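Local coordinates for transcriptional regulator (Methanobacterium thermoautotrophicum, PDB 3BPV), which probably binds DNA through a winged-helix motif and acts as a transcriptional repressor of the MarR family, at residues A33-I38 against E95-I100; Q46-T51 against R82-L87. One frame throughout, in Å; residues are numbered along the deposited sequence.

Contact 1. Residues A33-I38 against E95-I100; sequences ACLLRI and EIIPLI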
# COMPACT_ATOMS: atom_id res chain seq x y z
N ALA A 33 -4.42 -0.21 -9.53
CA ALA A 33 -4.00 1.16 -9.26
C ALA A 33 -3.30 1.75 -10.47
O ALA A 33 -3.58 2.88 -10.86
CB ALA A 33 -3.07 1.19 -8.05
N CYS A 34 -2.38 0.99 -11.06
CA CYS A 34 -1.66 1.46 -12.24
C CYS A 34 -2.62 1.68 -13.41
O CYS A 34 -2.55 2.69 -14.12
CB CYS A 34 -0.58 0.46 -12.66
SG CYS A 34 0.88 0.48 -11.61
N LEU A 35 -3.52 0.73 -13.62
CA LEU A 35 -4.47 0.83 -14.72
C LEU A 35 -5.33 2.08 -14.59
O LEU A 35 -5.50 2.82 -15.56
CB LEU A 35 -5.36 -0.42 -14.75
CG LEU A 35 -6.27 -0.55 -15.97
CD1 LEU A 35 -5.44 -0.65 -17.23
CD2 LEU A 35 -7.13 -1.79 -15.82
N LEU A 36 -5.86 2.34 -13.41
CA LEU A 36 -6.71 3.51 -13.22
C LEU A 36 -5.92 4.80 -13.39
O LEU A 36 -6.45 5.78 -13.92
CB LEU A 36 -7.39 3.49 -11.85
CG LEU A 36 -8.39 2.35 -11.64
CD1 LEU A 36 -8.98 2.42 -10.24
CD2 LEU A 36 -9.50 2.44 -12.70
N ARG A 37 -4.67 4.80 -12.95
CA ARG A 37 -3.85 6.00 -13.08
C ARG A 37 -3.53 6.30 -14.55
O ARG A 37 -3.52 7.46 -14.96
CB ARG A 37 -2.55 5.84 -12.29
CG ARG A 37 -1.71 7.11 -12.22
CD ARG A 37 -2.34 8.15 -11.30
NE ARG A 37 -1.56 9.38 -11.29
CZ ARG A 37 -1.48 10.22 -12.31
NH1 ARG A 37 -2.12 9.96 -13.44
NH2 ARG A 37 -0.74 11.31 -12.22
N ILE A 38 -3.25 5.26 -15.33
CA ILE A 38 -2.95 5.45 -16.75
C ILE A 38 -4.22 5.86 -17.47
O ILE A 38 -4.19 6.68 -18.40
CB ILE A 38 -2.40 4.15 -17.37
CG1 ILE A 38 -1.10 3.75 -16.67
CG2 ILE A 38 -2.14 4.36 -18.87
CD1 ILE A 38 -0.65 2.35 -16.99
N GLU A 95 -12.47 -1.30 -21.14
CA GLU A 95 -13.72 -2.02 -21.01
C GLU A 95 -13.92 -2.76 -19.70
O GLU A 95 -15.04 -3.12 -19.36
CB GLU A 95 -13.89 -2.95 -22.22
CG GLU A 95 -13.93 -2.15 -23.52
CD GLU A 95 -13.82 -3.00 -24.76
OE1 GLU A 95 -12.99 -3.93 -24.77
OE2 GLU A 95 -14.55 -2.72 -25.73
N ILE A 96 -12.83 -2.99 -18.96
CA ILE A 96 -12.95 -3.68 -17.68
C ILE A 96 -13.02 -2.70 -16.51
O ILE A 96 -13.18 -3.12 -15.36
CB ILE A 96 -11.76 -4.65 -17.41
CG1 ILE A 96 -10.44 -3.87 -17.36
CG2 ILE A 96 -11.73 -5.73 -18.47
CD1 ILE A 96 -9.26 -4.71 -16.91
N ILE A 97 -12.90 -1.41 -16.79
CA ILE A 97 -12.96 -0.39 -15.74
C ILE A 97 -14.29 -0.43 -14.98
O ILE A 97 -14.32 -0.30 -13.75
CB ILE A 97 -12.75 1.04 -16.31
CG1 ILE A 97 -11.40 1.12 -17.02
CG2 ILE A 97 -12.82 2.07 -15.18
CD1 ILE A 97 -10.21 0.81 -16.13
N PRO A 98 -15.42 -0.59 -15.69
CA PRO A 98 -16.70 -0.64 -14.98
C PRO A 98 -16.73 -1.78 -13.98
O PRO A 98 -17.27 -1.65 -12.88
CB PRO A 98 -17.72 -0.81 -16.10
CG PRO A 98 -17.10 -0.03 -17.21
CD PRO A 98 -15.64 -0.46 -17.15
N LEU A 99 -16.14 -2.91 -14.36
CA LEU A 99 -16.08 -4.08 -13.49
C LEU A 99 -15.26 -3.74 -12.25
O LEU A 99 -15.63 -4.10 -11.13
CB LEU A 99 -15.42 -5.26 -14.22
CG LEU A 99 -16.14 -5.88 -15.41
CD1 LEU A 99 -15.19 -6.81 -16.15
CD2 LEU A 99 -17.36 -6.64 -14.94
N ILE A 100 -14.16 -3.04 -12.46
CA ILE A 100 -13.29 -2.63 -11.37
C ILE A 100 -14.02 -1.69 -10.42
O ILE A 100 -13.98 -1.86 -9.21
CB ILE A 100 -12.03 -1.93 -11.91
CG1 ILE A 100 -11.13 -2.95 -12.61
CG2 ILE A 100 -11.28 -1.24 -10.78
CD1 ILE A 100 -9.90 -2.35 -13.27
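Leu-35 rests its CD2 methyl over a triangle formed by the CD1 atoms of Ile-96, Ile-97 and Ile-100. CD2 of Leu-35 lies 3.8 Å from CD1 of Ile-96, which comes in across it at about a right angle. The same methyl is 3.8 Å from CD1 of Ile-100 and 4.0 Å from CD1 of Ile-97, and both of those chains meet it aslant. With CG anti to the backbone N (chi1 -172°), Leu-35 reaches out from helix 29-40 toward the start of helix 97-111. Leu-36, one residue on, runs alongside Ile-97 in the opposite sense, its CD2 3.9 Å from CD1 of Ile-97. Ile-97 CD1 therefore sits against both leucines. The backbones stay well apart, since the nearest CA atoms, those of Leu-36 and Ile-97, are 7.8 Å from each other and side chains alone bridge the gap. Leu-27 and Phe-72 pack on Ile-96, Leu-22 on Ile-100 and Val-89 on Leu-35, placing the contact within the buried interior where the winged-helix part meets the long helix that follows it. No hydrogen bond crosses between the segments; branched aliphatic groups make every contact, which implies cohesion by van der Waals contact and the hydrophobic effect.

Contact 2. Residues Q46-T51 against R82-L87; sequences QDELAT and RRRYIL
The guanidinium of Arg-84 meets acidic helix residues at its edge: the carboxylate carbon of Asp-47 lies in its plane, and CG of Glu-48 is near that plane, 3.3 Å from NH2 of Arg-84. Arg-84 grips Asp-47 side-on with two nitrogens. NE gives an almost straight bond to OD1 of Asp-47 (2.9 Å, 174°), on the syn side, while NH2 reaches the syn lone pair of OD2 of Asp-47 at 2.9 Å through a less straight hydrogen bond, with OD2 tilted out of the guanidinium plane. The two planes are turned 43° apart, so the bidentate pair is twisted. A bend at chi3 swings the Arg-84 guanidinium over to the helix. Glu-48 adds a longer salt bridge from OE2 to NH2 of Arg-84, 3.4 Å, its carboxylate nearly perpendicular to the guanidinium; its OE1 accepts from the backbone N of Lys-45.

This salt-bridge network joins the start of helix 46-53 to strand 84-89, which pairs antiparallel with strand 73-78 in the wing of the winged-helix fold. The axes of segments 46-51 and 84-87 approach to 7.7 Å at 82°, almost perpendicular. The backbone N of Gln-46 donates to the carbonyl O of Tyr-85, 2.7 Å away. A water takes N-H bonds from Asp-47 and Tyr-85 and donates to OD1 of Asp-47, giving that oxygen a second partner and helping to fix the carboxylate. On the inner side, CD1 of Leu-87 packs on CA of Gln-46 and lies 3.8 Å from CD2 of Leu-49, the two leucines crossing at about a right angle. Leu-64 of helix 57-69 and Ile-38 of helix 29-40 touch both leucines.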
# COMPACT_ATOMS: atom_id res chain seq x y z
N GLN A 46 6.23 5.94 -18.10
CA GLN A 46 6.38 4.93 -17.06
C GLN A 46 7.14 5.50 -15.88
O GLN A 46 6.78 5.24 -14.73
CB GLN A 46 7.12 3.70 -17.59
CG GLN A 46 7.35 2.63 -16.53
CD GLN A 46 7.89 1.34 -17.12
OE1 GLN A 46 7.58 0.98 -18.26
NE2 GLN A 46 8.70 0.62 -16.34
N ASP A 47 8.18 6.29 -16.14
CA ASP A 47 8.94 6.86 -15.03
C ASP A 47 8.11 7.87 -14.25
O ASP A 47 8.34 8.06 -13.06
CB ASP A 47 10.26 7.49 -15.52
CG ASP A 47 10.05 8.62 -16.50
OD1 ASP A 47 10.01 8.35 -17.72
OD2 ASP A 47 9.93 9.78 -16.05
N GLU A 48 7.14 8.50 -14.91
CA GLU A 48 6.28 9.47 -14.24
C GLU A 48 5.28 8.73 -13.36
O GLU A 48 4.92 9.19 -12.27
CB GLU A 48 5.55 10.35 -15.27
CG GLU A 48 6.49 11.15 -16.15
CD GLU A 48 5.77 12.00 -17.18
OE1 GLU A 48 4.85 11.48 -17.85
OE2 GLU A 48 6.15 13.18 -17.34
N LEU A 49 4.83 7.57 -13.83
CA LEU A 49 3.90 6.76 -13.04
C LEU A 49 4.67 6.24 -11.82
O LEU A 49 4.13 6.23 -10.71
CB LEU A 49 3.39 5.58 -13.87
CG LEU A 49 2.28 4.75 -13.23
CD1 LEU A 49 1.01 5.59 -13.14
CD2 LEU A 49 2.01 3.49 -14.05
N ALA A 50 5.91 5.83 -12.02
CA ALA A 50 6.75 5.34 -10.92
C ALA A 50 6.94 6.44 -9.88
O ALA A 50 6.84 6.19 -8.68
CB ALA A 50 8.10 4.91 -11.45
N THR A 51 7.22 7.65 -10.34
CA THR A 51 7.42 8.76 -9.43
C THR A 51 6.13 9.06 -8.67
O THR A 51 6.16 9.32 -7.47
CB THR A 51 7.87 10.02 -10.19
OG1 THR A 51 9.11 9.76 -10.84
CG2 THR A 51 8.04 11.20 -9.23
N ARG A 82 14.93 7.93 -25.60
CA ARG A 82 14.99 6.47 -25.70
C ARG A 82 15.02 5.75 -24.36
O ARG A 82 14.95 4.53 -24.30
CB ARG A 82 16.19 6.06 -26.55
CG ARG A 82 17.54 6.42 -25.97
CD ARG A 82 18.07 5.30 -25.09
NE ARG A 82 19.44 5.54 -24.65
CZ ARG A 82 20.16 4.70 -23.91
NH1 ARG A 82 19.64 3.55 -23.52
NH2 ARG A 82 21.40 5.02 -23.56
N ARG A 83 15.13 6.52 -23.28
CA ARG A 83 15.17 5.96 -21.93
C ARG A 83 13.81 6.03 -21.26
O ARG A 83 13.66 5.63 -20.10
CB ARG A 83 16.20 6.71 -21.09
CG ARG A 83 17.59 6.69 -21.69
CD ARG A 83 18.45 7.80 -21.12
NE ARG A 83 19.65 7.98 -21.92
CZ ARG A 83 20.47 9.02 -21.83
NH1 ARG A 83 20.21 10.00 -20.97
NH2 ARG A 83 21.53 9.09 -22.61
N ARG A 84 12.81 6.54 -21.97
CA ARG A 84 11.47 6.66 -21.41
C ARG A 84 10.43 5.89 -22.21
O ARG A 84 10.63 5.62 -23.40
CB ARG A 84 11.08 8.14 -21.32
CG ARG A 84 12.12 9.01 -20.61
CD ARG A 84 11.64 10.45 -20.47
NE ARG A 84 10.66 10.58 -19.40
CZ ARG A 84 9.96 11.68 -19.14
NH1 ARG A 84 10.12 12.77 -19.89
NH2 ARG A 84 9.12 11.70 -18.12
N TYR A 85 9.33 5.53 -21.56
CA TYR A 85 8.25 4.78 -22.19
C TYR A 85 6.88 5.38 -21.93
O TYR A 85 6.59 5.84 -20.82
CB TYR A 85 8.30 3.32 -21.71
CG TYR A 85 9.52 2.61 -22.23
CD1 TYR A 85 9.51 1.98 -23.47
CD2 TYR A 85 10.72 2.65 -21.52
CE1 TYR A 85 10.66 1.43 -24.01
CE2 TYR A 85 11.88 2.10 -22.05
CZ TYR A 85 11.85 1.49 -23.29
OH TYR A 85 12.99 0.96 -23.84
N ILE A 86 6.04 5.38 -22.96
CA ILE A 86 4.70 5.93 -22.89
C ILE A 86 3.68 4.84 -22.62
O ILE A 86 3.71 3.79 -23.25
CB ILE A 86 4.32 6.63 -24.23
CG1 ILE A 86 5.41 7.63 -24.61
CG2 ILE A 86 2.98 7.31 -24.10
CD1 ILE A 86 5.69 8.67 -23.57
N LEU A 87 2.78 5.10 -21.68
CA LEU A 87 1.76 4.12 -21.32
C LEU A 87 0.36 4.58 -21.70
O LEU A 87 0.04 5.75 -21.59
CB LEU A 87 1.78 3.85 -19.81
CG LEU A 87 3.14 3.52 -19.21
CD1 LEU A 87 3.04 3.47 -17.70
CD2 LEU A 87 3.63 2.19 -19.76
O HOH W 1 9.64 5.97 -18.68

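The centres of contacts 1 and 2 are 18 Å apart, yet they meet through helix 29-40. CG of Arg-37 comes within 3.3 Å of CD1 of Leu-49. Along the chain the order is 33-38, 46-51, 82-87, 95-100, so contact 2 is enclosed by contact 1. Helix 29-40 thus forms one side of contact 1 and packs against contact 2: Cys-34 and Arg-37 touch helix 46-53, and Ile-38 both that helix and strand 84-89. The centre of contact 1 lies about 8 Å from the centre of the chain, that of contact 2 about 17 Å. Contact 2 ties wing to helix within the winged-helix unit, which probably meets DNA; contact 1 joins that unit to helix 97-111.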